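Local coordinates for CRISPR-associated protein, Cse1 family (Acidimicrobium ferrooxidans, PDB 4H3T) that probably serves as the large Cse1 subunit of a type I-E CRISPR Cascade complex, which in relatives helps recognise invading DNA, at residues P192-G195 / Y196-I200; D287-R291 / R292-D296; E350-S354 / R355-L359; D385-L388 / A389-N392. The protein carries 1 engineered substitution. All coordinates share one frame; numbering follows the deposited sequence.

Contact 1: residues P192-G195 / Y196-I200; sequences PAIG and YLAWI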
loop_
_atom_site.group_PDB
_atom_site.type_symbol
_atom_site.label_atom_id
_atom_site.label_comp_id
_atom_site.label_asym_id
_atom_site.label_seq_id
_atom_site.Cartn_x
_atom_site.Cartn_y
_atom_site.Cartn_z
ATOM N N PRO A 192 -12.008 -5.175 -18.585
ATOM C CA PRO A 192 -11.324 -3.974 -18.060
ATOM C C PRO A 192 -9.851 -4.203 -17.765
ATOM O O PRO A 192 -9.383 -5.335 -17.652
ATOM C CB PRO A 192 -12.076 -3.714 -16.741
ATOM C CG PRO A 192 -12.438 -5.099 -16.260
ATOM C CD PRO A 192 -12.692 -5.920 -17.504
ATOM N N ALA A 193 -9.147 -3.117 -17.501
ATOM C CA ALA A 193 -7.806 -3.153 -16.931
ATOM C C ALA A 193 -7.970 -3.467 -15.428
ATOM O O ALA A 193 -9.081 -3.361 -14.870
ATOM C CB ALA A 193 -7.084 -1.787 -17.135
ATOM N N ILE A 194 -6.865 -3.709 -14.731
ATOM C CA ILE A 194 -6.916 -3.841 -13.266
ATOM C C ILE A 194 -7.364 -2.496 -12.656
ATOM O O ILE A 194 -7.221 -1.462 -13.305
ATOM C CB ILE A 194 -5.599 -4.300 -12.649
ATOM C CG1 ILE A 194 -4.462 -3.255 -12.878
ATOM C CG2 ILE A 194 -5.223 -5.689 -13.210
ATOM C CD1 ILE A 194 -3.128 -3.679 -12.336
ATOM N N GLY A 195 -7.904 -2.521 -11.446
ATOM C CA GLY A 195 -8.286 -1.284 -10.770
ATOM C C GLY A 195 -7.092 -0.369 -10.556
ATOM O O GLY A 195 -5.934 -0.809 -10.485
ATOM N N TYR A 196 -7.368 0.909 -10.435
ATOM C CA TYR A 196 -6.305 1.892 -10.290
ATOM C C TYR A 196 -5.443 1.699 -9.010
ATOM O O TYR A 196 -4.225 1.797 -9.091
ATOM C CB TYR A 196 -6.902 3.276 -10.317
ATOM C CG TYR A 196 -5.879 4.365 -10.047
ATOM C CD1 TYR A 196 -5.067 4.842 -11.054
ATOM C CD2 TYR A 196 -5.657 4.829 -8.760
ATOM C CE1 TYR A 196 -4.137 5.853 -10.815
ATOM C CE2 TYR A 196 -4.695 5.790 -8.497
ATOM C CZ TYR A 196 -3.998 6.369 -9.542
ATOM O OH TYR A 196 -3.030 7.317 -9.289
ATOM N N LEU A 197 -6.047 1.337 -7.874
ATOM C CA LEU A 197 -5.279 1.069 -6.656
ATOM C C LEU A 197 -4.500 -0.232 -6.766
ATOM O O LEU A 197 -3.449 -0.345 -6.133
ATOM C CB LEU A 197 -6.130 1.080 -5.381
ATOM C CG LEU A 197 -6.565 2.405 -4.868
ATOM C CD1 LEU A 197 -7.216 2.267 -3.481
ATOM C CD2 LEU A 197 -5.369 3.354 -4.741
ATOM N N ALA A 198 -4.993 -1.188 -7.558
ATOM C CA ALA A 198 -4.257 -2.428 -7.842
ATOM C C ALA A 198 -2.977 -2.104 -8.712
ATOM O O ALA A 198 -1.997 -2.833 -8.656
ATOM C CB ALA A 198 -5.146 -3.463 -8.543
ATOM N N TRP A 199 -3.039 -1.057 -9.537
ATOM C CA TRP A 199 -1.951 -0.623 -10.387
ATOM C C TRP A 199 -0.898 0.194 -9.652
ATOM O O TRP A 199 0.283 0.030 -9.901
ATOM C CB TRP A 199 -2.514 0.207 -11.538
ATOM C CG TRP A 199 -1.456 0.655 -12.500
ATOM C CD1 TRP A 199 -0.641 -0.140 -13.258
ATOM C CD2 TRP A 199 -1.137 2.012 -12.844
ATOM N NE1 TRP A 199 0.181 0.640 -14.019
ATOM C CE2 TRP A 199 -0.064 1.965 -13.751
ATOM C CE3 TRP A 199 -1.618 3.262 -12.428
ATOM C CZ2 TRP A 199 0.556 3.123 -14.241
ATOM C CZ3 TRP A 199 -0.985 4.416 -12.894
ATOM C CH2 TRP A 199 0.062 4.338 -13.822
ATOM N N ILE A 200 -1.297 1.143 -8.824
ATOM C CA ILE A 200 -0.291 2.012 -8.180
ATOM C C ILE A 200 0.350 1.322 -6.946
ATOM O O ILE A 200 -0.232 0.428 -6.320
ATOM C CB ILE A 200 -0.804 3.425 -7.772
ATOM C CG1 ILE A 200 -1.953 3.388 -6.739
ATOM C CG2 ILE A 200 -1.218 4.231 -8.993
ATOM C CD1 ILE A 200 -2.077 4.577 -5.889
#
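Ile194 and Trp199 cross at about a right angle where a loop turns into the short helix 196-199. The contact is made by the end of the isoleucine: CD1 of Ile194 lies 3.8 Å from CA of Trp199 and 4.0 Å from its CB, and it meets the indole at its edge, close to the ring plane. Ile194 carries CG1 between its backbone N and carbonyl carbon (chi1 64°), a torsion that swings CD1 over the first turn. Its CB rests 4.2 Å from CB of Ala198, whose methyl points back toward the loop. Trp199 sends its ring the other way, with CG anti to the backbone N (chi1 -178°), and CE1 of Tyr196 also reaches the indole edge in plane. The indole thus leads away from the loop, where Arg291 and Arg319 make cation-pi contacts with it. Tyr196 also turns away from the loop, and its OH is hydrogen-bonded to Asp298. Beneath these side chains N of Trp199 donates to O of Gly195 at 3.1 Å, the first i to i+4 bond of the helix. Tyr196 and Leu197 pack against Arg58 of helix 52-68, and a glycerol, probably from crystallisation, bonds to the Ile194 carbonyl. The arrangement is a hydrophobic staple at a helix N-terminus: Gly195 holds the N-cap position, and Ile194, just before it, packs on Trp199 in the first turn.

Contact 2: residues D287-R291 / R292-D296; sequences DEVDR and RAARD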
loop_
_atom_site.group_PDB
_atom_site.type_symbol
_atom_site.label_atom_id
_atom_site.label_comp_id
_atom_site.label_asym_id
_atom_site.label_seq_id
_atom_site.Cartn_x
_atom_site.Cartn_y
_atom_site.Cartn_z
ATOM N N ASP A 287 -14.880 2.841 -15.649
ATOM C CA ASP A 287 -14.017 3.829 -16.222
ATOM C C ASP A 287 -12.547 3.592 -15.951
ATOM O O ASP A 287 -12.152 3.164 -14.883
ATOM C CB ASP A 287 -14.368 5.231 -15.705
ATOM C CG ASP A 287 -15.743 5.737 -16.068
ATOM O OD1 ASP A 287 -16.214 5.436 -17.198
ATOM O OD2 ASP A 287 -16.383 6.413 -15.201
ATOM N N GLU A 288 -11.714 3.942 -16.914
ATOM C CA GLU A 288 -10.270 3.782 -16.782
ATOM C C GLU A 288 -9.640 5.137 -16.487
ATOM O O GLU A 288 -10.042 6.133 -17.086
ATOM C CB GLU A 288 -9.681 3.234 -18.088
ATOM C CG GLU A 288 -10.308 1.924 -18.594
ATOM C CD GLU A 288 -10.086 0.672 -17.772
ATOM O OE1 GLU A 288 -9.440 0.785 -16.707
ATOM O OE2 GLU A 288 -10.522 -0.426 -18.207
ATOM N N VAL A 289 -8.684 5.184 -15.564
ATOM C CA VAL A 289 -7.996 6.401 -15.208
ATOM C C VAL A 289 -6.907 6.668 -16.251
ATOM O O VAL A 289 -6.069 5.800 -16.528
ATOM C CB VAL A 289 -7.373 6.335 -13.785
ATOM C CG1 VAL A 289 -6.605 7.603 -13.472
ATOM C CG2 VAL A 289 -8.419 6.092 -12.713
ATOM N N ASP A 290 -6.887 7.883 -16.767
ATOM C CA ASP A 290 -5.799 8.386 -17.623
ATOM C C ASP A 290 -4.535 8.459 -16.746
ATOM O O ASP A 290 -4.474 9.232 -15.790
ATOM C CB ASP A 290 -6.192 9.743 -18.192
ATOM C CG ASP A 290 -5.166 10.326 -19.145
ATOM O OD1 ASP A 290 -3.973 10.304 -18.808
ATOM O OD2 ASP A 290 -5.568 10.839 -20.204
ATOM N N ARG A 291 -3.590 7.567 -17.017
ATOM C CA ARG A 291 -2.403 7.365 -16.176
ATOM C C ARG A 291 -1.454 8.574 -16.174
ATOM O O ARG A 291 -0.872 8.866 -15.113
ATOM C CB ARG A 291 -1.671 6.080 -16.592
ATOM C CG ARG A 291 -2.546 4.829 -16.334
ATOM C CD ARG A 291 -1.939 3.545 -16.878
ATOM N NE ARG A 291 -2.688 2.378 -16.371
ATOM C CZ ARG A 291 -2.282 1.113 -16.441
ATOM N NH1 ARG A 291 -1.106 0.814 -16.963
ATOM N NH2 ARG A 291 -3.043 0.143 -15.978
ATOM N N ARG A 292 -1.419 9.353 -17.284
ATOM C CA ARG A 292 -0.624 10.589 -17.351
ATOM C C ARG A 292 -1.200 11.625 -16.419
ATOM O O ARG A 292 -0.461 12.238 -15.646
ATOM C CB ARG A 292 -0.589 11.148 -18.791
ATOM C CG ARG A 292 0.256 12.414 -18.978
ATOM C CD ARG A 292 -0.420 13.520 -19.792
ATOM N NE ARG A 292 -1.182 14.474 -18.964
ATOM C CZ ARG A 292 -2.514 14.549 -18.855
ATOM N NH1 ARG A 292 -3.301 13.699 -19.524
ATOM N NH2 ARG A 292 -3.071 15.470 -18.072
ATOM N N ALA A 293 -2.531 11.826 -16.474
ATOM C CA ALA A 293 -3.185 12.778 -15.580
ATOM C C ALA A 293 -3.106 12.342 -14.105
ATOM O O ALA A 293 -2.996 13.196 -13.248
ATOM C CB ALA A 293 -4.647 12.963 -15.987
ATOM N N ALA A 294 -3.113 11.011 -13.793
ATOM C CA ALA A 294 -3.056 10.525 -12.401
ATOM C C ALA A 294 -1.788 10.990 -11.674
ATOM O O ALA A 294 -1.828 11.284 -10.476
ATOM C CB ALA A 294 -3.122 8.981 -12.377
ATOM N N ARG A 295 -0.663 11.049 -12.404
ATOM C CA ARG A 295 0.617 11.450 -11.848
ATOM C C ARG A 295 0.540 12.895 -11.304
ATOM O O ARG A 295 1.071 13.176 -10.224
ATOM C CB ARG A 295 1.716 11.235 -12.891
ATOM C CG ARG A 295 2.986 11.917 -12.571
ATOM C CD ARG A 295 4.124 11.374 -13.401
ATOM N NE ARG A 295 5.311 12.171 -13.155
ATOM C CZ ARG A 295 5.604 13.349 -13.706
ATOM N NH1 ARG A 295 4.778 13.911 -14.586
ATOM N NH2 ARG A 295 6.730 13.960 -13.402
ATOM N N ASP A 296 -0.190 13.759 -11.971
ATOM C CA ASP A 296 -0.365 15.136 -11.492
ATOM C C ASP A 296 -1.292 15.228 -10.297
ATOM O O ASP A 296 -1.195 16.171 -9.529
ATOM C CB ASP A 296 -0.937 16.022 -12.607
ATOM C CG ASP A 296 0.018 16.254 -13.799
ATOM O OD1 ASP A 296 1.266 16.122 -13.613
ATOM O OD2 ASP A 296 -0.482 16.537 -14.914
#
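The backbone passes from the end of strand 275-289 into helix 291-297, and the turn is fixed by N of Ala294 donating to O of Asp290 at 3.0 Å. Asp290 is the N-cap. With CG anti to its own backbone N (chi1 -177°), the carboxylate folds over the opening turn and OD1 takes two amides. The bond from N of Ala293, 3.1 Å from OD1 of Asp290, is nearly straight at 170° but comes from above the carboxylate plane; that from N of Arg292 is weak. The bent chain of Arg292 brings NH1 to 3.5 Å from OD1 of Asp290, a salt bridge of charges alone, because the oxygen lies well out of the guanidinium plane; the two flat groups are turned 77° apart. Under the turn, CG1 of Val289 meets the methyl CB of Ala294 at 3.9 Å, and both residues touch Tyr196. Without the carboxylate, as with an alanine here, the Ala293 amide would probably lose its cap and the Arg292 guanidinium its counter-charge. One carboxylate oxygen serves both amides and an arginine at the positive end of the helix dipole, a setting likely to favour the ionised form of the aspartate.

Contact 3: residues E350-S354 / R355-L359; sequences EGLQS and RGIAL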
loop_
_atom_site.group_PDB
_atom_site.type_symbol
_atom_site.label_atom_id
_atom_site.label_comp_id
_atom_site.label_asym_id
_atom_site.label_seq_id
_atom_site.Cartn_x
_atom_site.Cartn_y
_atom_site.Cartn_z
ATOM N N GLU A 350 7.010 15.950 5.066
ATOM C CA GLU A 350 8.408 16.358 5.223
ATOM C C GLU A 350 8.486 17.780 5.808
ATOM O O GLU A 350 9.372 18.040 6.611
ATOM C CB GLU A 350 9.095 16.237 3.842
ATOM C CG GLU A 350 10.494 16.759 3.653
ATOM C CD GLU A 350 10.999 16.664 2.219
ATOM O OE1 GLU A 350 10.464 15.860 1.408
ATOM O OE2 GLU A 350 11.968 17.400 1.917
ATOM N N GLY A 351 7.549 18.672 5.447
ATOM C CA GLY A 351 7.534 20.023 5.980
ATOM C C GLY A 351 6.785 20.249 7.284
ATOM O O GLY A 351 6.574 21.407 7.626
ATOM N N LEU A 352 6.389 19.197 8.039
ATOM C CA LEU A 352 5.572 19.346 9.272
ATOM C C LEU A 352 6.286 19.179 10.647
ATOM O O LEU A 352 5.610 19.123 11.683
ATOM C CB LEU A 352 4.396 18.320 9.232
ATOM C CG LEU A 352 3.498 18.391 8.012
ATOM C CD1 LEU A 352 2.370 17.378 8.091
ATOM C CD2 LEU A 352 2.966 19.795 7.798
ATOM N N GLN A 353 7.580 19.116 10.692
ATOM C CA GLN A 353 8.307 19.035 12.000
ATOM C C GLN A 353 7.946 20.169 13.036
ATOM O O GLN A 353 7.750 19.896 14.235
ATOM C CB GLN A 353 9.802 19.150 11.727
ATOM C CG GLN A 353 10.295 17.936 10.876
ATOM C CD GLN A 353 11.628 17.366 11.332
ATOM O OE1 GLN A 353 11.784 16.918 12.477
ATOM N NE2 GLN A 353 12.592 17.274 10.429
ATOM N N SER A 354 7.761 21.407 12.540
ATOM C CA SER A 354 7.454 22.518 13.453
ATOM C C SER A 354 6.041 22.348 14.084
ATOM O O SER A 354 5.762 23.026 15.055
ATOM C CB SER A 354 7.615 23.866 12.753
ATOM O OG SER A 354 6.709 24.017 11.672
ATOM N N ARG A 355 5.194 21.384 13.596
ATOM C CA ARG A 355 3.881 21.069 14.193
ATOM C C ARG A 355 3.925 20.023 15.359
ATOM O O ARG A 355 2.853 19.585 15.823
ATOM C CB ARG A 355 2.922 20.533 13.108
ATOM C CG ARG A 355 2.694 21.518 11.977
ATOM C CD ARG A 355 1.900 22.706 12.422
ATOM N NE ARG A 355 1.579 23.504 11.258
ATOM C CZ ARG A 355 0.775 24.549 11.272
ATOM N NH1 ARG A 355 0.199 24.938 12.406
ATOM N NH2 ARG A 355 0.510 25.205 10.143
ATOM N N GLY A 356 5.118 19.623 15.809
ATOM C CA GLY A 356 5.231 18.654 16.896
ATOM C C GLY A 356 5.094 17.188 16.496
ATOM O O GLY A 356 4.792 16.341 17.351
ATOM N N ILE A 357 5.396 16.856 15.220
ATOM C CA ILE A 357 5.322 15.482 14.716
ATOM C C ILE A 357 6.737 14.971 14.528
ATOM O O ILE A 357 7.473 15.540 13.752
ATOM C CB ILE A 357 4.522 15.409 13.377
ATOM C CG1 ILE A 357 3.126 16.077 13.474
ATOM C CG2 ILE A 357 4.338 13.972 12.935
ATOM C CD1 ILE A 357 2.724 16.729 12.148
ATOM N N ALA A 358 7.109 13.903 15.210
ATOM C CA ALA A 358 8.435 13.321 15.072
ATOM C C ALA A 358 8.439 12.076 14.168
ATOM O O ALA A 358 9.419 11.851 13.418
ATOM C CB ALA A 358 8.962 12.960 16.449
ATOM N N LEU A 359 7.362 11.251 14.247
ATOM C CA LEU A 359 7.219 10.017 13.507
ATOM C C LEU A 359 5.845 9.869 12.926
ATOM O O LEU A 359 4.874 10.437 13.428
ATOM C CB LEU A 359 7.430 8.781 14.401
ATOM C CG LEU A 359 8.755 8.704 15.162
ATOM C CD1 LEU A 359 8.498 8.402 16.613
ATOM C CD2 LEU A 359 9.642 7.622 14.563
#
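Ile357 reaches back over the turn to Leu352, and the two side chains lie side by side, pointing the same way. From CB of Ile357 the branches part: CG2 stands anti to the backbone N, while CG1 runs anti to the carbonyl carbon (chi1 -53°) and takes the chain back toward residues 350-354. At its tip, CD1 of Ile357 touches CB of Leu352 at 3.7 Å, lies 4.1 Å from CD1 of Leu352, and comes within 3.8 Å of the Leu352 carbonyl O. That same oxygen accepts from N of Arg355 at 3.0 Å, and O of Gln353 accepts from N of Gly356 at 3.1 Å. Arg355 lays its CB 3.4 Å from O of Leu352, then bends at chi2 and carries its guanidinium away to a salt bridge with Glu82. Gly356 has positive phi (82°), where a side chain would crowd the preceding carbonyl oxygen. Leu352 and Ile357 both pack on Leu216 of helix 210-217. The chemistry is thus divided: successive i to i+3 backbone bonds shape the turn, as in a 3-10 helix, an apolar pair faces the protein, and the arginine's charge is matched by a neighbouring helix rather than within the turn.

Contact 4: residues D385-L388 / A389-N392; sequences DTPL and AVLN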
loop_
_atom_site.group_PDB
_atom_site.type_symbol
_atom_site.label_atom_id
_atom_site.label_comp_id
_atom_site.label_asym_id
_atom_site.label_seq_id
_atom_site.Cartn_x
_atom_site.Cartn_y
_atom_site.Cartn_z
ATOM N N ASP A 385 7.331 2.464 10.815
ATOM C CA ASP A 385 7.481 3.653 11.677
ATOM C C ASP A 385 8.704 4.481 11.227
ATOM O O ASP A 385 9.861 4.008 11.255
ATOM C CB ASP A 385 7.577 3.249 13.159
ATOM C CG ASP A 385 6.248 2.776 13.788
ATOM O OD1 ASP A 385 5.174 3.270 13.367
ATOM O OD2 ASP A 385 6.293 1.993 14.776
ATOM N N THR A 386 8.421 5.648 10.653
ATOM C CA THR A 386 9.402 6.467 9.990
ATOM C C THR A 386 9.517 7.910 10.582
ATOM O O THR A 386 8.546 8.698 10.517
ATOM C CB THR A 386 9.086 6.538 8.456
ATOM O OG1 THR A 386 8.941 5.199 7.932
ATOM C CG2 THR A 386 10.223 7.211 7.676
ATOM N N PRO A 387 10.742 8.287 11.002
ATOM C CA PRO A 387 10.967 9.660 11.471
ATOM C C PRO A 387 10.829 10.666 10.369
ATOM O O PRO A 387 11.272 10.414 9.212
ATOM C CB PRO A 387 12.442 9.647 11.928
ATOM C CG PRO A 387 12.777 8.261 12.112
ATOM C CD PRO A 387 11.971 7.476 11.168
ATOM N N LEU A 388 10.245 11.820 10.699
ATOM C CA LEU A 388 10.193 12.894 9.721
ATOM C C LEU A 388 11.617 13.321 9.362
ATOM O O LEU A 388 11.868 13.721 8.236
ATOM C CB LEU A 388 9.381 14.106 10.230
ATOM C CG LEU A 388 7.947 14.086 9.812
ATOM C CD1 LEU A 388 7.268 12.856 10.335
ATOM C CD2 LEU A 388 7.225 15.394 10.237
ATOM N N ALA A 389 12.553 13.129 10.270
ATOM C CA ALA A 389 13.989 13.412 9.983
ATOM C C ALA A 389 14.516 12.633 8.764
ATOM O O ALA A 389 15.314 13.177 8.020
ATOM C CB ALA A 389 14.828 13.064 11.194
ATOM N N VAL A 390 14.031 11.411 8.519
ATOM C CA VAL A 390 14.473 10.565 7.406
ATOM C C VAL A 390 13.864 11.054 6.074
ATOM O O VAL A 390 14.452 10.863 4.998
ATOM C CB VAL A 390 14.164 9.092 7.735
ATOM C CG1 VAL A 390 14.282 8.176 6.515
ATOM C CG2 VAL A 390 15.060 8.610 8.875
ATOM N N LEU A 391 12.720 11.716 6.154
ATOM C CA LEU A 391 12.045 12.334 4.992
ATOM C C LEU A 391 12.719 13.629 4.582
ATOM O O LEU A 391 12.499 14.101 3.462
ATOM C CB LEU A 391 10.567 12.612 5.256
ATOM C CG LEU A 391 9.746 11.461 5.645
ATOM C CD1 LEU A 391 8.273 11.878 5.828
ATOM C CD2 LEU A 391 9.855 10.334 4.590
ATOM N N ASN A 392 13.553 14.208 5.473
ATOM C CA ASN A 392 14.270 15.489 5.228
ATOM C C ASN A 392 15.260 15.411 4.078
ATOM O O ASN A 392 16.269 14.690 4.128
ATOM C CB ASN A 392 14.994 15.909 6.502
ATOM C CG ASN A 392 15.509 17.338 6.541
ATOM O OD1 ASN A 392 15.773 17.981 5.513
ATOM N ND2 ASN A 392 15.825 17.810 7.738
#
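Pro387 and Val390 meet where a strand gives way to a short, weakly bonded helix. The tight part lies where side chains of the helix press on carbonyl oxygens: CB of Val390 is 3.5 Å from O of Pro387, and CB of Leu391 is 3.4 Å from O of Leu388. The backbone closes there too, N of Val390 donating to O of Pro387 at 3.0 Å, while O of Leu388 accepts two weak bonds, from N of Leu391 and from N of Asn392. Beside this, CG2 of Val390 sits 4.0 Å from both CG and CD of the proline, so its methyl rests against the ring; Val390 has this branch anti to its carbonyl carbon, while CG1 is anti to the backbone N (chi1 166°). A looser, still buried apolar approach brings CG2 of Thr386 to 4.3 Å from CG1 of Val390. The solvent side belongs to partly exposed residues. CB of Ala389 only approaches CB of Pro387, at 4.2 Å, and the side chain of Asn392 barely touches residues 385-388, turning its OD1 onward to the amide of Asp395. Around this junction, strand 359-370 runs beside strand 375-387 and touches Thr386, Pro387 and Leu388. Leu471 of helix 445-473 packs on both Pro387 and Val390, and Leu334 of helix 330-334 covers Val390 and Leu391.

Contacts 1 and 4 are buried, contact 2 is partly so, and contact 3 lies at the surface. Contacts 1 and 2, centres 11 Å apart, both form helix N-termini and meet through Tyr196, Trp199 and Arg291; a glycine holds the N-cap position in one, while an aspartate side chain caps the other. Contacts 3 and 4, 9 Å apart between centres, sit at adjoining ends of the antiparallel strands 359-370 and 375-387, joined by a probable hydrogen bond from N of Leu388 to O of Ala358 (2.8 Å). Between the pairs the nearest atoms are about 15 to 18 Å apart. Apolar packing dominates contacts 1 and 4, whereas contacts 2 and 3 also carry arginines in salt bridges.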